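Local coordinates for protein thiamine diphosphokinase (PDB 2OMK) that probably transfers a pyrophosphate group from ATP to thiamine, making the cofactor thiamine diphosphate, at residues 191-199 against 209-219. The protein carries 1 engineered substitution. Numbering follows the deposited sequence.
Sequences AEGLFYPLS and LNEAIADEFTI
Asn-210 OD1 is gripped by two backbone N-H groups, one from each segment: Tyr-196 N at 2.9 Å across the contact and Glu-211 N at 2.8 Å beside it. The other half of the same amide turns its ND2 to Tyr-196 O, 2.9 Å away and only 6° out of the amide plane, so both backbone polar atoms of Tyr-196 are read by one side chain. These three bonds fix the amide's rotation; an alanine here would probably leave Tyr-196 N and O without these mates and set the 195-198 turn free to shift. Next along, Phe-195 N donates to Glu-211 O at 2.8 Å. Gly-193 O accepts from Ile-213 N at 3.0 Å, the donor sitting 36° above the carbonyl plane, and from a water that also joins Ala-214 N and Glu-216 O, so that one water links Gly-193 to both Ala-214 and Glu-216. Gly-193 has phi 97°, and a side chain there would run into Glu-216 O and Phe-217 CB. Beyond it, Glu-192 and Thr-218 form an antiparallel hydrogen-bonded pair, with Thr-218 N 2.9 Å from Glu-192 O. With CG anti to the carbonyl carbon, Leu-194 carries CD2 over one face of the Phe-217 ring, 3.8 Å from the centroid, a CH-pi contact. Within the family's substrate-binding region, strand 189-192 thus pairs with one edge of 216-221, whose other edge meets 169-172; Phe-217 also packs on Phe-171 and Leu-229, while strand 210-211 is the outermost strand, within this chain, of the larger sheet, next to 178-183.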
loop_
_atom_site.group_PDB
_atom_site.type_symbol
_atom_site.label_atom_id
_atom_site.label_comp_id
_atom_site.label_asym_id
_atom_site.label_seq_id
_atom_site.Cartn_x
_atom_site.Cartn_y
_atom_site.Cartn_z
ATOM N N ALA A 191 -11.182 -15.734 -15.230
ATOM C CA ALA A 191 -12.298 -15.510 -14.340
ATOM C C ALA A 191 -13.625 -15.548 -15.068
ATOM O O ALA A 191 -13.697 -15.308 -16.284
ATOM C CB ALA A 191 -12.128 -14.178 -13.619
ATOM N N GLU A 192 -14.665 -15.867 -14.298
ATOM C CA GLU A 192 -16.046 -15.673 -14.691
ATOM C C GLU A 192 -16.638 -14.692 -13.686
ATOM O O GLU A 192 -16.361 -14.786 -12.485
ATOM C CB GLU A 192 -16.824 -16.989 -14.629
ATOM C CG GLU A 192 -16.393 -18.030 -15.658
ATOM C CD GLU A 192 -15.264 -18.912 -15.162
ATOM O OE1 GLU A 192 -15.391 -19.480 -14.055
ATOM O OE2 GLU A 192 -14.249 -19.041 -15.884
ATOM N N GLY A 193 -17.431 -13.748 -14.171
ATOM C CA GLY A 193 -18.119 -12.821 -13.287
ATOM C C GLY A 193 -17.430 -11.483 -13.093
ATOM O O GLY A 193 -17.896 -10.664 -12.308
ATOM N N LEU A 194 -16.326 -11.263 -13.804
ATOM C CA LEU A 194 -15.635 -9.978 -13.773
ATOM C C LEU A 194 -15.738 -9.282 -15.128
ATOM O O LEU A 194 -15.812 -9.942 -16.163
ATOM C CB LEU A 194 -14.173 -10.163 -13.363
ATOM C CG LEU A 194 -13.914 -10.731 -11.961
ATOM C CD1 LEU A 194 -12.424 -10.974 -11.797
ATOM C CD2 LEU A 194 -14.433 -9.796 -10.868
ATOM N N PHE A 195 -15.745 -7.952 -15.120
ATOM C CA PHE A 195 -15.945 -7.178 -16.353
ATOM C C PHE A 195 -14.805 -7.365 -17.348
ATOM O O PHE A 195 -15.041 -7.561 -18.549
ATOM C CB PHE A 195 -16.147 -5.691 -16.046
ATOM C CG PHE A 195 -16.483 -4.866 -17.262
ATOM C CD1 PHE A 195 -17.783 -4.845 -17.759
ATOM C CD2 PHE A 195 -15.499 -4.139 -17.920
ATOM C CE1 PHE A 195 -18.103 -4.095 -18.889
ATOM C CE2 PHE A 195 -15.805 -3.387 -19.058
ATOM C CZ PHE A 195 -17.108 -3.361 -19.535
ATOM N N TYR A 196 -13.571 -7.304 -16.848
ATOM C CA TYR A 196 -12.391 -7.499 -17.687
ATOM C C TYR A 196 -11.823 -8.902 -17.566
ATOM O O TYR A 196 -11.640 -9.410 -16.449
ATOM C CB TYR A 196 -11.295 -6.483 -17.353
ATOM C CG TYR A 196 -11.679 -5.056 -17.628
ATOM C CD1 TYR A 196 -11.983 -4.186 -16.580
ATOM C CD2 TYR A 196 -11.748 -4.570 -18.940
ATOM C CE1 TYR A 196 -12.341 -2.872 -16.826
ATOM C CE2 TYR A 196 -12.107 -3.250 -19.195
ATOM C CZ TYR A 196 -12.401 -2.412 -18.129
ATOM O OH TYR A 196 -12.759 -1.112 -18.367
ATOM N N PRO A 197 -11.531 -9.537 -18.715
ATOM C CA PRO A 197 -10.794 -10.789 -18.724
ATOM C C PRO A 197 -9.436 -10.628 -18.059
ATOM O O PRO A 197 -8.802 -9.566 -18.169
ATOM C CB PRO A 197 -10.612 -11.079 -20.222
ATOM C CG PRO A 197 -11.741 -10.392 -20.864
ATOM C CD PRO A 197 -11.906 -9.121 -20.076
ATOM N N LEU A 198 -9.000 -11.669 -17.363
ATOM C CA LEU A 198 -7.707 -11.638 -16.693
ATOM C C LEU A 198 -6.575 -12.013 -17.640
ATOM O O LEU A 198 -6.807 -12.599 -18.702
ATOM C CB LEU A 198 -7.705 -12.575 -15.484
ATOM C CG LEU A 198 -8.803 -12.400 -14.432
ATOM C CD1 LEU A 198 -8.455 -13.223 -13.201
ATOM C CD2 LEU A 198 -8.993 -10.926 -14.068
ATOM N N SER A 199 -5.362 -11.635 -17.250
ATOM C CA SER A 199 -4.128 -12.089 -17.877
ATOM C C SER A 199 -3.153 -12.442 -16.753
ATOM O O SER A 199 -3.446 -12.204 -15.573
ATOM C CB SER A 199 -3.554 -11.016 -18.807
ATOM O OG SER A 199 -3.153 -9.856 -18.089
ATOM N N LEU A 209 -8.642 -2.562 -10.263
ATOM C CA LEU A 209 -9.849 -1.849 -10.720
ATOM C C LEU A 209 -10.688 -2.607 -11.769
ATOM O O LEU A 209 -11.336 -2.008 -12.644
ATOM C CB LEU A 209 -9.513 -0.415 -11.172
ATOM C CG LEU A 209 -8.584 0.401 -10.258
ATOM C CD1 LEU A 209 -8.399 1.829 -10.778
ATOM C CD2 LEU A 209 -9.073 0.402 -8.809
ATOM N N ASN A 210 -10.685 -3.927 -11.655
ATOM C CA ASN A 210 -11.695 -4.742 -12.311
ATOM C C ASN A 210 -13.028 -4.545 -11.570
ATOM O O ASN A 210 -13.108 -3.790 -10.584
ATOM C CB ASN A 210 -11.276 -6.213 -12.315
ATOM C CG ASN A 210 -11.794 -6.971 -13.533
ATOM O OD1 ASN A 210 -12.867 -6.658 -14.079
ATOM N ND2 ASN A 210 -11.035 -7.979 -13.963
ATOM N N GLU A 211 -14.069 -5.222 -12.033
ATOM C CA GLU A 211 -15.403 -4.969 -11.529
ATOM C C GLU A 211 -16.208 -6.256 -11.571
ATOM O O GLU A 211 -16.186 -6.971 -12.580
ATOM C CB GLU A 211 -16.072 -3.901 -12.394
ATOM C CG GLU A 211 -16.953 -2.948 -11.639
ATOM C CD GLU A 211 -17.169 -1.644 -12.384
ATOM O OE1 GLU A 211 -16.192 -0.870 -12.553
ATOM O OE2 GLU A 211 -18.322 -1.387 -12.790
ATOM N N ALA A 212 -16.900 -6.558 -10.476
ATOM C CA ALA A 212 -17.855 -7.656 -10.480
ATOM C C ALA A 212 -19.072 -7.260 -11.316
ATOM O O ALA A 212 -19.558 -6.126 -11.234
ATOM C CB ALA A 212 -18.273 -8.017 -9.064
ATOM N N ILE A 213 -19.533 -8.190 -12.143
ATOM C CA ILE A 213 -20.728 -7.971 -12.950
ATOM C C ILE A 213 -21.966 -8.326 -12.122
ATOM O O ILE A 213 -22.986 -7.631 -12.189
ATOM C CB ILE A 213 -20.683 -8.785 -14.277
ATOM C CG1 ILE A 213 -19.495 -8.335 -15.137
ATOM C CG2 ILE A 213 -21.998 -8.648 -15.057
ATOM C CD1 ILE A 213 -19.188 -9.238 -16.331
ATOM N N ALA A 214 -21.847 -9.384 -11.319
ATOM C CA ALA A 214 -22.989 -9.984 -10.615
ATOM C C ALA A 214 -22.731 -10.177 -9.107
ATOM O O ALA A 214 -21.925 -9.445 -8.517
ATOM C CB ALA A 214 -23.404 -11.303 -11.298
ATOM N N ASP A 215 -23.418 -11.152 -8.506
ATOM C CA ASP A 215 -23.351 -11.410 -7.059
ATOM C C ASP A 215 -22.292 -12.456 -6.678
ATOM O O ASP A 215 -22.093 -12.750 -5.496
ATOM C CB ASP A 215 -24.733 -11.839 -6.518
ATOM C CG ASP A 215 -25.710 -10.668 -6.361
ATOM O OD1 ASP A 215 -25.340 -9.511 -6.649
ATOM O OD2 ASP A 215 -26.866 -10.913 -5.937
ATOM N N GLU A 216 -21.619 -13.019 -7.681
ATOM C CA GLU A 216 -20.533 -13.967 -7.449
ATOM C C GLU A 216 -19.537 -13.929 -8.606
ATOM O O GLU A 216 -19.920 -13.697 -9.753
ATOM C CB GLU A 216 -21.083 -15.392 -7.255
ATOM C CG GLU A 216 -20.042 -16.399 -6.785
ATOM C CD GLU A 216 -20.599 -17.805 -6.642
ATOM O OE1 GLU A 216 -21.396 -18.048 -5.707
ATOM O OE2 GLU A 216 -20.220 -18.668 -7.461
ATOM N N PHE A 217 -18.258 -14.131 -8.302
ATOM C CA PHE A 217 -17.260 -14.341 -9.350
ATOM C C PHE A 217 -16.288 -15.430 -8.941
ATOM O O PHE A 217 -16.154 -15.732 -7.757
ATOM C CB PHE A 217 -16.545 -13.033 -9.753
ATOM C CG PHE A 217 -15.693 -12.420 -8.665
ATOM C CD1 PHE A 217 -14.337 -12.729 -8.571
ATOM C CD2 PHE A 217 -16.235 -11.494 -7.774
ATOM C CE1 PHE A 217 -13.533 -12.156 -7.582
ATOM C CE2 PHE A 217 -15.438 -10.906 -6.778
ATOM C CZ PHE A 217 -14.085 -11.247 -6.683
ATOM N N THR A 218 -15.631 -16.036 -9.925
ATOM C CA THR A 218 -14.695 -17.119 -9.660
ATOM C C THR A 218 -13.411 -16.871 -10.426
ATOM O O THR A 218 -13.446 -16.575 -11.620
ATOM C CB THR A 218 -15.284 -18.502 -10.051
ATOM O OG1 THR A 218 -16.474 -18.759 -9.291
ATOM C CG2 THR A 218 -14.277 -19.623 -9.798
ATOM N N ILE A 219 -12.287 -16.982 -9.725
ATOM C CA ILE A 219 -10.969 -16.858 -10.340
ATOM C C ILE A 219 -10.339 -18.242 -10.367
ATOM O O ILE A 219 -10.355 -18.954 -9.358
ATOM C CB ILE A 219 -10.051 -15.861 -9.571
ATOM C CG1 ILE A 219 -10.667 -14.452 -9.571
ATOM C CG2 ILE A 219 -8.613 -15.863 -10.162
ATOM C CD1 ILE A 219 -10.023 -13.498 -8.587
HETATM O O HOH W 1 -19.763 -11.136 -10.494
#